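Local structure of glycoside hydrolase family 43 (Halothermothrix orenii, 4QQS) at residues A[289-294]-A[308-313]; A[255-260]-A[268-273]. The protein has alpha-L-arabinofuranosidase activity, probably hydrolyses O-glycosidic bonds in plant cell-wall polysaccharides such as xylan, and is built as a five-bladed beta-propeller. All coordinates share one frame; numbering follows the deposited sequence.

In the fold
From the N terminus, the chain first reaches contact 2, where residues 255-260 and 268-273 pair as the hairpin of strands 257-261 and 268-275. These are the first two strands of a four-stranded antiparallel sheet, one blade of the propeller. The hairpin is complete before contact 1 begins. Strand 285-295 then adds to the far side of 268-275, and strand 298-302 follows. Contact 1 folds the tail at 308-313 back against 285-295. The two contacts are in series and do not nest. They meet directly: D290 bonds Y272 and V270, and P312 packs on F269. Contact 2 lies near the propeller centre, contact 1 towards its outside.

Contact 1. Residues A[289-294]-A[308-313]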
ATOM      1  N   ILE A 289      -8.977   0.264  10.383  1.00  7.75           N
ATOM      2  CA  ILE A 289      -9.724  -0.584   9.463  1.00  8.04           C
ATOM      3  C   ILE A 289     -11.135  -0.047   9.297  1.00  8.02           C
ATOM      4  O   ILE A 289     -11.683   0.597  10.200  1.00  8.62           O
ATOM      5  CB  ILE A 289      -9.772  -2.066   9.919  1.00  8.18           C
ATOM      6  CG1 ILE A 289     -10.625  -2.244  11.181  1.00  9.42           C
ATOM      7  CG2 ILE A 289      -8.348  -2.607  10.105  1.00  8.87           C
ATOM      8  CD1 ILE A 289     -10.731  -3.680  11.624  1.00  9.98           C
ATOM      9  N   ASP A 290     -11.749  -0.314   8.151  1.00  7.78           N
ATOM     10  CA  ASP A 290     -13.170  -0.037   7.990  1.00  7.96           C
ATOM     11  C   ASP A 290     -13.726  -0.883   6.852  1.00  7.71           C
ATOM     12  O   ASP A 290     -12.989  -1.402   6.016  1.00  8.03           O
ATOM     13  CB  ASP A 290     -13.445   1.468   7.755  1.00  8.24           C
ATOM     14  CG  ASP A 290     -13.637   2.267   9.046  1.00  8.39           C
ATOM     15  OD1 ASP A 290     -14.398   1.817   9.937  1.00  9.28           O
ATOM     16  OD2 ASP A 290     -13.060   3.385   9.141  1.00  8.75           O
ATOM     17  N   ARG A 291     -15.047  -1.027   6.833  1.00  8.29           N
ATOM     18  CA  ARG A 291     -15.711  -1.870   5.855  1.00  8.35           C
ATOM     19  C   ARG A 291     -15.679  -1.259   4.462  1.00  8.11           C
ATOM     20  O   ARG A 291     -15.932  -0.073   4.296  1.00  9.61           O
ATOM     21  CB  ARG A 291     -17.149  -2.147   6.296  1.00  9.16           C
ATOM     22  CG  ARG A 291     -17.193  -3.122   7.459  1.00 10.29           C
ATOM     23  CD  ARG A 291     -18.621  -3.396   7.980  1.00 11.72           C
ATOM     24  NE  ARG A 291     -18.581  -4.596   8.820  1.00 12.78           N
ATOM     25  CZ  ARG A 291     -18.254  -4.635  10.108  1.00 13.34           C
ATOM     26  NH1 ARG A 291     -18.064  -3.528  10.810  1.00 13.50           N
ATOM     27  NH2 ARG A 291     -18.144  -5.809  10.707  1.00 13.96           N
ATOM     28  N   LEU A 292     -15.374  -2.117   3.492  1.00  8.08           N
ATOM     29  CA  LEU A 292     -15.251  -1.777   2.083  1.00  8.15           C
ATOM     30  C   LEU A 292     -16.255  -2.640   1.325  1.00  8.56           C
ATOM     31  O   LEU A 292     -16.355  -3.835   1.593  1.00  9.66           O
ATOM     32  CB  LEU A 292     -13.836  -2.128   1.624  1.00  8.50           C
ATOM     33  CG  LEU A 292     -13.465  -1.788   0.192  1.00  9.26           C
ATOM     34  CD1 LEU A 292     -13.323  -0.283   0.039  1.00  9.99           C
ATOM     35  CD2 LEU A 292     -12.172  -2.467  -0.187  1.00 10.88           C
ATOM     36  N   TYR A 293     -17.002  -2.060   0.393  1.00  8.98           N
ATOM     37  CA  TYR A 293     -18.029  -2.819  -0.322  1.00  9.87           C
ATOM     38  C   TYR A 293     -18.342  -2.158  -1.653  1.00  9.34           C
ATOM     39  O   TYR A 293     -18.025  -0.998  -1.870  1.00 10.03           O
ATOM     40  CB  TYR A 293     -19.302  -2.944   0.530  1.00 10.54           C
ATOM     41  CG  TYR A 293     -19.972  -1.620   0.841  1.00 11.17           C
ATOM     42  CD1 TYR A 293     -19.493  -0.796   1.847  1.00 12.38           C
ATOM     43  CD2 TYR A 293     -21.101  -1.200   0.139  1.00 11.22           C
ATOM     44  CE1 TYR A 293     -20.103   0.412   2.146  1.00 13.36           C
ATOM     45  CE2 TYR A 293     -21.732  -0.003   0.445  1.00 12.37           C
ATOM     46  CZ  TYR A 293     -21.227   0.807   1.447  1.00 13.54           C
ATOM     47  OH  TYR A 293     -21.826   2.013   1.751  1.00 15.42           O
ATOM     48  N   PHE A 294     -18.987  -2.913  -2.529  1.00  9.98           N
ATOM     49  CA  PHE A 294     -19.453  -2.415  -3.803  1.00 10.39           C
ATOM     50  C   PHE A 294     -20.974  -2.252  -3.769  1.00 10.94           C
ATOM     51  O   PHE A 294     -21.698  -3.102  -3.238  1.00 11.80           O
ATOM     52  CB  PHE A 294     -19.078  -3.390  -4.915  1.00 10.67           C
ATOM     53  CG  PHE A 294     -17.589  -3.508  -5.159  1.00 11.17           C
ATOM     54  CD1 PHE A 294     -16.807  -4.414  -4.452  1.00 11.68           C
ATOM     55  CD2 PHE A 294     -16.973  -2.727  -6.118  1.00 11.74           C
ATOM     56  CE1 PHE A 294     -15.447  -4.528  -4.695  1.00 12.40           C
ATOM     57  CE2 PHE A 294     -15.615  -2.851  -6.367  1.00 12.49           C
ATOM     58  CZ  PHE A 294     -14.853  -3.741  -5.655  1.00 12.78           C
ATOM     59  N   PRO A 308     -17.271   2.860  18.210  1.00 18.50           N
ATOM     60  CA  PRO A 308     -17.377   1.397  18.179  1.00 17.97           C
ATOM     61  C   PRO A 308     -18.158   0.854  16.977  1.00 16.75           C
ATOM     62  O   PRO A 308     -19.281   1.301  16.712  1.00 17.77           O
ATOM     63  CB  PRO A 308     -18.106   1.080  19.486  1.00 18.98           C
ATOM     64  CG  PRO A 308     -17.753   2.211  20.380  1.00 19.72           C
ATOM     65  CD  PRO A 308     -17.714   3.414  19.500  1.00 19.63           C
ATOM     66  N   GLN A 309     -17.561  -0.111  16.285  1.00 15.54           N
ATOM     67  CA  GLN A 309     -18.153  -0.738  15.110  1.00 15.35           C
ATOM     68  C   GLN A 309     -18.248  -2.230  15.354  1.00 15.89           C
ATOM     69  O   GLN A 309     -17.431  -2.778  16.084  1.00 16.32           O
ATOM     70  CB  GLN A 309     -17.267  -0.530  13.882  1.00 14.93           C
ATOM     71  CG  GLN A 309     -16.976   0.907  13.549  1.00 14.63           C
ATOM     72  CD  GLN A 309     -18.204   1.685  13.173  1.00 15.00           C
ATOM     73  OE1 GLN A 309     -18.972   1.284  12.295  1.00 15.41           O
ATOM     74  NE2 GLN A 309     -18.406   2.817  13.839  1.00 15.30           N
ATOM     75  N   PRO A 310     -19.214  -2.902  14.707  1.00 16.29           N
ATOM     76  CA  PRO A 310     -19.257  -4.364  14.805  1.00 16.38           C
ATOM     77  C   PRO A 310     -17.934  -4.982  14.371  1.00 15.58           C
ATOM     78  O   PRO A 310     -17.336  -4.569  13.373  1.00 15.06           O
ATOM     79  CB  PRO A 310     -20.385  -4.752  13.843  1.00 17.35           C
ATOM     80  CG  PRO A 310     -21.261  -3.551  13.795  1.00 17.90           C
ATOM     81  CD  PRO A 310     -20.317  -2.385  13.882  1.00 17.02           C
ATOM     82  N   GLY A 311     -17.466  -5.955  15.138  1.00 15.75           N
ATOM     83  CA  GLY A 311     -16.209  -6.608  14.837  1.00 14.90           C
ATOM     84  C   GLY A 311     -16.209  -7.242  13.455  1.00 14.04           C
ATOM     85  O   GLY A 311     -17.262  -7.624  12.958  1.00 14.23           O
ATOM     86  N   PRO A 312     -15.034  -7.349  12.817  1.00 13.19           N
ATOM     87  CA  PRO A 312     -14.971  -8.059  11.538  1.00 12.68           C
ATOM     88  C   PRO A 312     -15.627  -9.434  11.650  1.00 12.56           C
ATOM     89  O   PRO A 312     -15.359 -10.161  12.604  1.00 13.37           O
ATOM     90  CB  PRO A 312     -13.461  -8.154  11.279  1.00 12.78           C
ATOM     91  CG  PRO A 312     -12.908  -6.937  11.947  1.00 12.89           C
ATOM     92  CD  PRO A 312     -13.721  -6.802  13.209  1.00 13.30           C
ATOM     93  N   ARG A 313     -16.506  -9.766  10.710  1.00 12.13           N
ATOM     94  CA  ARG A 313     -17.348 -10.949  10.849  1.00 12.13           C
ATOM     95  C   ARG A 313     -16.522 -12.218  10.973  1.00 13.36           C
ATOM     96  O   ARG A 313     -15.579 -12.457  10.223  1.00 12.98           O
ATOM     97  CB  ARG A 313     -18.345 -11.057   9.691  1.00 12.39           C
ATOM     98  CG  ARG A 313     -19.526 -10.072   9.806  1.00 12.33           C
ATOM     99  CD  ARG A 313     -20.383 -10.019   8.537  1.00 12.36           C
ATOM    100  NE  ARG A 313     -20.603 -11.379   8.096  1.00 12.27           N
ATOM    101  CZ  ARG A 313     -21.530 -12.202   8.547  1.00 11.63           C
ATOM    102  NH1 ARG A 313     -22.503 -11.768   9.336  1.00 13.43           N
ATOM    103  NH2 ARG A 313     -21.499 -13.454   8.139  1.00 12.40           N
TER
HETATM  104  O   HOH W   1     -18.521  -0.664  10.356  1.00 12.87           O
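R291 reaches from strand 285-295 to the backbone of the C-terminal tail. Its polar contacts come first. NH1 and NH2 both donate to one atom, P310 O, at 2.9 Å and 3.0 Å. This is an end-on grip, with the oxygen almost in the guanidinium plane. Both nitrogens approach the same face of the carbonyl, but NH1 lies much closer to its plane than NH2, which sits above it. NH2 also makes a weak bond to G311 O at 3.0 Å, bent to 130°. The side chain is extended from CG to NE, which carries the guanidinium out to the tail. NE faces elsewhere and forms a salt bridge with E267.

A water adds an indirect link. It accepts from R291 NH1 and donates to Q309 OE1 at 2.8 Å.

The apolar part is small. I289 CD1 meets P312 CG at 3.9 Å, the two side chains crossing at about a right angle. F269 of the neighbouring strand touches both residues.

The tail forms no regular strand here. R291 supplies the N-H groups to the carbonyls of P310 and G311, and E267 probably balances its positive charge.

Contact 2. Residues A[255-260]-A[268-273]; sequences GHNSVT and LFVVYH. With NA (sodium ion), chain D.
H256 CB lies 3.7 Å from H273 NE2, where the two histidines meet. H256 NE2 binds the sodium ion at 2.8 Å, beside four waters and E75. One of those waters lies 2.7 Å from N257 O and probably donates to it. The CG of H256 is anti to its backbone N (chi1 -162°), which turns the ring away from the hairpin and towards the metal. ND1 is hydrogen-bonded to a buffer molecule probably from the crystallisation liquor.

H273 lies with one ring face over G255 O, which sits 3.5 Å above the ring centre. Its NE2 makes a weak hydrogen bond to D17, the predicted proton acceptor. A leucine in place of H273 would probably leave D17 without this weak bond and G255 O without its flat cover.

Behind these residues is the antiparallel ladder. G255 and H273, S258 and V271, and T260 and F269 are hydrogen-bonded pairs. V271 N to S258 O is nearly straight, at 176°. The register shifts by one between G255 and S258, a beta bulge. On one side, V270 CG2 packs 3.6 Å from N257 CB. On the other, V271 CB touches S258 OG.

The bulge and the corner at H256 are consistent with its imidazole leaving the hairpin towards the sodium ion. S258 OG, bonded to P18 and V20, links the hairpin to strand 16-23, and H273 adds its weak bond to D17.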
ATOM      1  N   GLY A 255      -5.001   7.179   4.328  1.00  7.38           N
ATOM      2  CA  GLY A 255      -4.241   6.870   3.136  1.00  8.25           C
ATOM      3  C   GLY A 255      -3.465   5.577   3.149  1.00  7.07           C
ATOM      4  O   GLY A 255      -3.453   4.816   4.113  1.00  7.58           O
ATOM      5  N   HIS A 256      -2.839   5.389   1.981  1.00  7.25           N
ATOM      6  CA  HIS A 256      -1.953   4.265   1.630  1.00  7.59           C
ATOM      7  C   HIS A 256      -2.449   2.966   2.190  1.00  6.98           C
ATOM      8  O   HIS A 256      -1.886   2.397   3.144  1.00  8.77           O
ATOM      9  CB  HIS A 256      -0.440   4.550   1.994  1.00  9.44           C
ATOM     10  CG  HIS A 256       0.530   3.637   1.287  1.00 11.27           C
ATOM     11  ND1 HIS A 256       1.570   4.018   0.514  1.00 13.01           N
ATOM     12  CD2 HIS A 256       0.541   2.324   1.269  1.00 11.88           C
ATOM     13  CE1 HIS A 256       2.179   2.974   0.078  1.00 12.58           C
ATOM     14  NE2 HIS A 256       1.566   1.923   0.507  1.00 12.07           N
ATOM     15  N   ASN A 257      -3.491   2.446   1.542  1.00  6.96           N
ATOM     16  CA  ASN A 257      -4.234   1.337   2.078  1.00  7.12           C
ATOM     17  C   ASN A 257      -3.897  -0.017   1.461  1.00  6.94           C
ATOM     18  O   ASN A 257      -3.334  -0.142   0.368  1.00  7.43           O
ATOM     19  CB  ASN A 257      -5.725   1.579   1.908  1.00  7.56           C
ATOM     20  CG  ASN A 257      -6.180   1.409   0.474  1.00  7.37           C
ATOM     21  OD1 ASN A 257      -6.018   2.301  -0.360  1.00  8.64           O
ATOM     22  ND2 ASN A 257      -6.734   0.232   0.171  1.00  7.96           N
ATOM     23  N   SER A 258      -4.308  -1.048   2.189  1.00  6.41           N
ATOM     24  CA  SER A 258      -4.456  -2.387   1.644  1.00  6.38           C
ATOM     25  C   SER A 258      -5.898  -2.846   1.862  1.00  6.27           C
ATOM     26  O   SER A 258      -6.724  -2.089   2.388  1.00  6.98           O
ATOM     27  CB  SER A 258      -3.433  -3.333   2.269  1.00  6.79           C
ATOM     28  OG  SER A 258      -3.536  -3.367   3.684  1.00  7.68           O
ATOM     29  N   VAL A 259      -6.214  -4.043   1.373  1.00  6.73           N
ATOM     30  CA  VAL A 259      -7.548  -4.621   1.495  1.00  7.17           C
ATOM     31  C   VAL A 259      -7.394  -6.082   1.919  1.00  7.40           C
ATOM     32  O   VAL A 259      -6.530  -6.783   1.401  1.00  8.56           O
ATOM     33  CB  VAL A 259      -8.311  -4.571   0.157  1.00  7.70           C
ATOM     34  CG1 VAL A 259      -9.703  -5.172   0.310  1.00  8.83           C
ATOM     35  CG2 VAL A 259      -8.409  -3.145  -0.356  1.00  7.95           C
ATOM     36  N   THR A 260      -8.230  -6.524   2.851  1.00  7.75           N
ATOM     37  CA  THR A 260      -8.257  -7.920   3.251  1.00  8.82           C
ATOM     38  C   THR A 260      -9.713  -8.304   3.535  1.00  9.28           C
ATOM     39  O   THR A 260     -10.634  -7.514   3.292  1.00 10.08           O
ATOM     40  CB  THR A 260      -7.307  -8.149   4.447  1.00 10.10           C
ATOM     41  OG1 THR A 260      -7.172  -9.545   4.711  1.00 10.75           O
ATOM     42  CG2 THR A 260      -7.795  -7.434   5.683  1.00 10.38           C
ATOM     43  N   LEU A 268     -15.175  -7.438   3.135  1.00  9.09           N
ATOM     44  CA  LEU A 268     -13.887  -6.796   2.931  1.00  9.30           C
ATOM     45  C   LEU A 268     -13.672  -5.654   3.919  1.00  8.37           C
ATOM     46  O   LEU A 268     -14.605  -4.938   4.309  1.00  8.79           O
ATOM     47  CB  LEU A 268     -13.783  -6.244   1.508  1.00 10.76           C
ATOM     48  CG  LEU A 268     -13.838  -7.257   0.361  1.00 13.01           C
ATOM     49  CD1 LEU A 268     -13.762  -6.522  -0.969  1.00 14.84           C
ATOM     50  CD2 LEU A 268     -12.716  -8.305   0.471  1.00 14.66           C
ATOM     51  N   PHE A 269     -12.404  -5.491   4.295  1.00  7.92           N
ATOM     52  CA  PHE A 269     -11.941  -4.343   5.060  1.00  7.95           C
ATOM     53  C   PHE A 269     -10.819  -3.638   4.318  1.00  7.33           C
ATOM     54  O   PHE A 269      -9.890  -4.274   3.812  1.00  8.38           O
ATOM     55  CB  PHE A 269     -11.437  -4.763   6.444  1.00  8.45           C
ATOM     56  CG  PHE A 269     -12.548  -4.943   7.439  1.00  8.50           C
ATOM     57  CD1 PHE A 269     -13.297  -6.110   7.463  1.00  9.02           C
ATOM     58  CD2 PHE A 269     -12.884  -3.921   8.304  1.00  9.00           C
ATOM     59  CE1 PHE A 269     -14.355  -6.252   8.340  1.00 10.45           C
ATOM     60  CE2 PHE A 269     -13.949  -4.061   9.174  1.00  9.86           C
ATOM     61  CZ  PHE A 269     -14.675  -5.226   9.188  1.00 10.15           C
ATOM     62  N   VAL A 270     -10.907  -2.313   4.302  1.00  7.16           N
ATOM     63  CA  VAL A 270      -9.784  -1.472   3.948  1.00  7.19           C
ATOM     64  C   VAL A 270      -8.960  -1.234   5.214  1.00  7.24           C
ATOM     65  O   VAL A 270      -9.510  -1.010   6.296  1.00  8.36           O
ATOM     66  CB  VAL A 270     -10.256  -0.128   3.309  1.00  8.20           C
ATOM     67  CG1 VAL A 270     -11.193   0.674   4.219  1.00  9.24           C
ATOM     68  CG2 VAL A 270      -9.082   0.709   2.890  1.00  8.61           C
ATOM     69  N   VAL A 271      -7.643  -1.337   5.070  1.00  6.86           N
ATOM     70  CA  VAL A 271      -6.693  -1.104   6.143  1.00  6.84           C
ATOM     71  C   VAL A 271      -5.887   0.114   5.713  1.00  6.57           C
ATOM     72  O   VAL A 271      -5.289   0.106   4.647  1.00  7.12           O
ATOM     73  CB  VAL A 271      -5.767  -2.305   6.362  1.00  7.77           C
ATOM     74  CG1 VAL A 271      -4.852  -2.025   7.542  1.00  8.47           C
ATOM     75  CG2 VAL A 271      -6.575  -3.599   6.581  1.00  8.46           C
ATOM     76  N   TYR A 272      -5.900   1.174   6.513  1.00  6.42           N
ATOM     77  CA  TYR A 272      -5.357   2.457   6.095  1.00  6.42           C
ATOM     78  C   TYR A 272      -4.749   3.186   7.278  1.00  6.42           C
ATOM     79  O   TYR A 272      -5.086   2.906   8.430  1.00  7.34           O
ATOM     80  CB  TYR A 272      -6.451   3.317   5.430  1.00  6.73           C
ATOM     81  CG  TYR A 272      -7.612   3.655   6.337  1.00  7.00           C
ATOM     82  CD1 TYR A 272      -8.643   2.750   6.563  1.00  7.24           C
ATOM     83  CD2 TYR A 272      -7.664   4.879   6.977  1.00  7.49           C
ATOM     84  CE1 TYR A 272      -9.708   3.063   7.410  1.00  7.84           C
ATOM     85  CE2 TYR A 272      -8.730   5.208   7.818  1.00  7.86           C
ATOM     86  CZ  TYR A 272      -9.740   4.295   8.041  1.00  7.84           C
ATOM     87  OH  TYR A 272     -10.764   4.656   8.891  1.00  8.96           O
ATOM     88  N   HIS A 273      -3.856   4.125   6.995  1.00  6.45           N
ATOM     89  CA  HIS A 273      -3.297   4.929   8.063  1.00  6.61           C
ATOM     90  C   HIS A 273      -3.977   6.284   8.163  1.00  6.67           C
ATOM     91  O   HIS A 273      -4.601   6.742   7.227  1.00  7.04           O
ATOM     92  CB  HIS A 273      -1.784   5.072   7.959  1.00  7.05           C
ATOM     93  CG  HIS A 273      -1.271   5.837   6.782  1.00  6.93           C
ATOM     94  ND1 HIS A 273      -1.651   7.102   6.373  1.00  9.39           N
ATOM     95  CD2 HIS A 273      -0.270   5.461   5.970  1.00  6.09           C
ATOM     96  CE1 HIS A 273      -0.902   7.437   5.323  1.00  6.97           C
ATOM     97  NE2 HIS A 273      -0.053   6.463   5.079  1.00  8.90           N
TER
HETATM   98 NA    NA D 402       1.188  -0.419  -0.904  1.00  9.85          NA
HETATM   99  O   HOH W   2      -1.159   0.703  -0.906  1.00 23.16           O
HETATM  100  O   HOH W   3       0.936  -1.296   1.052  1.00 14.02           O
HETATM  101  O   HOH W   4       1.496   0.394  -3.112  1.00 11.21           O
HETATM  102  O   HOH W   5       3.419  -0.488  -1.159  1.00 14.02           O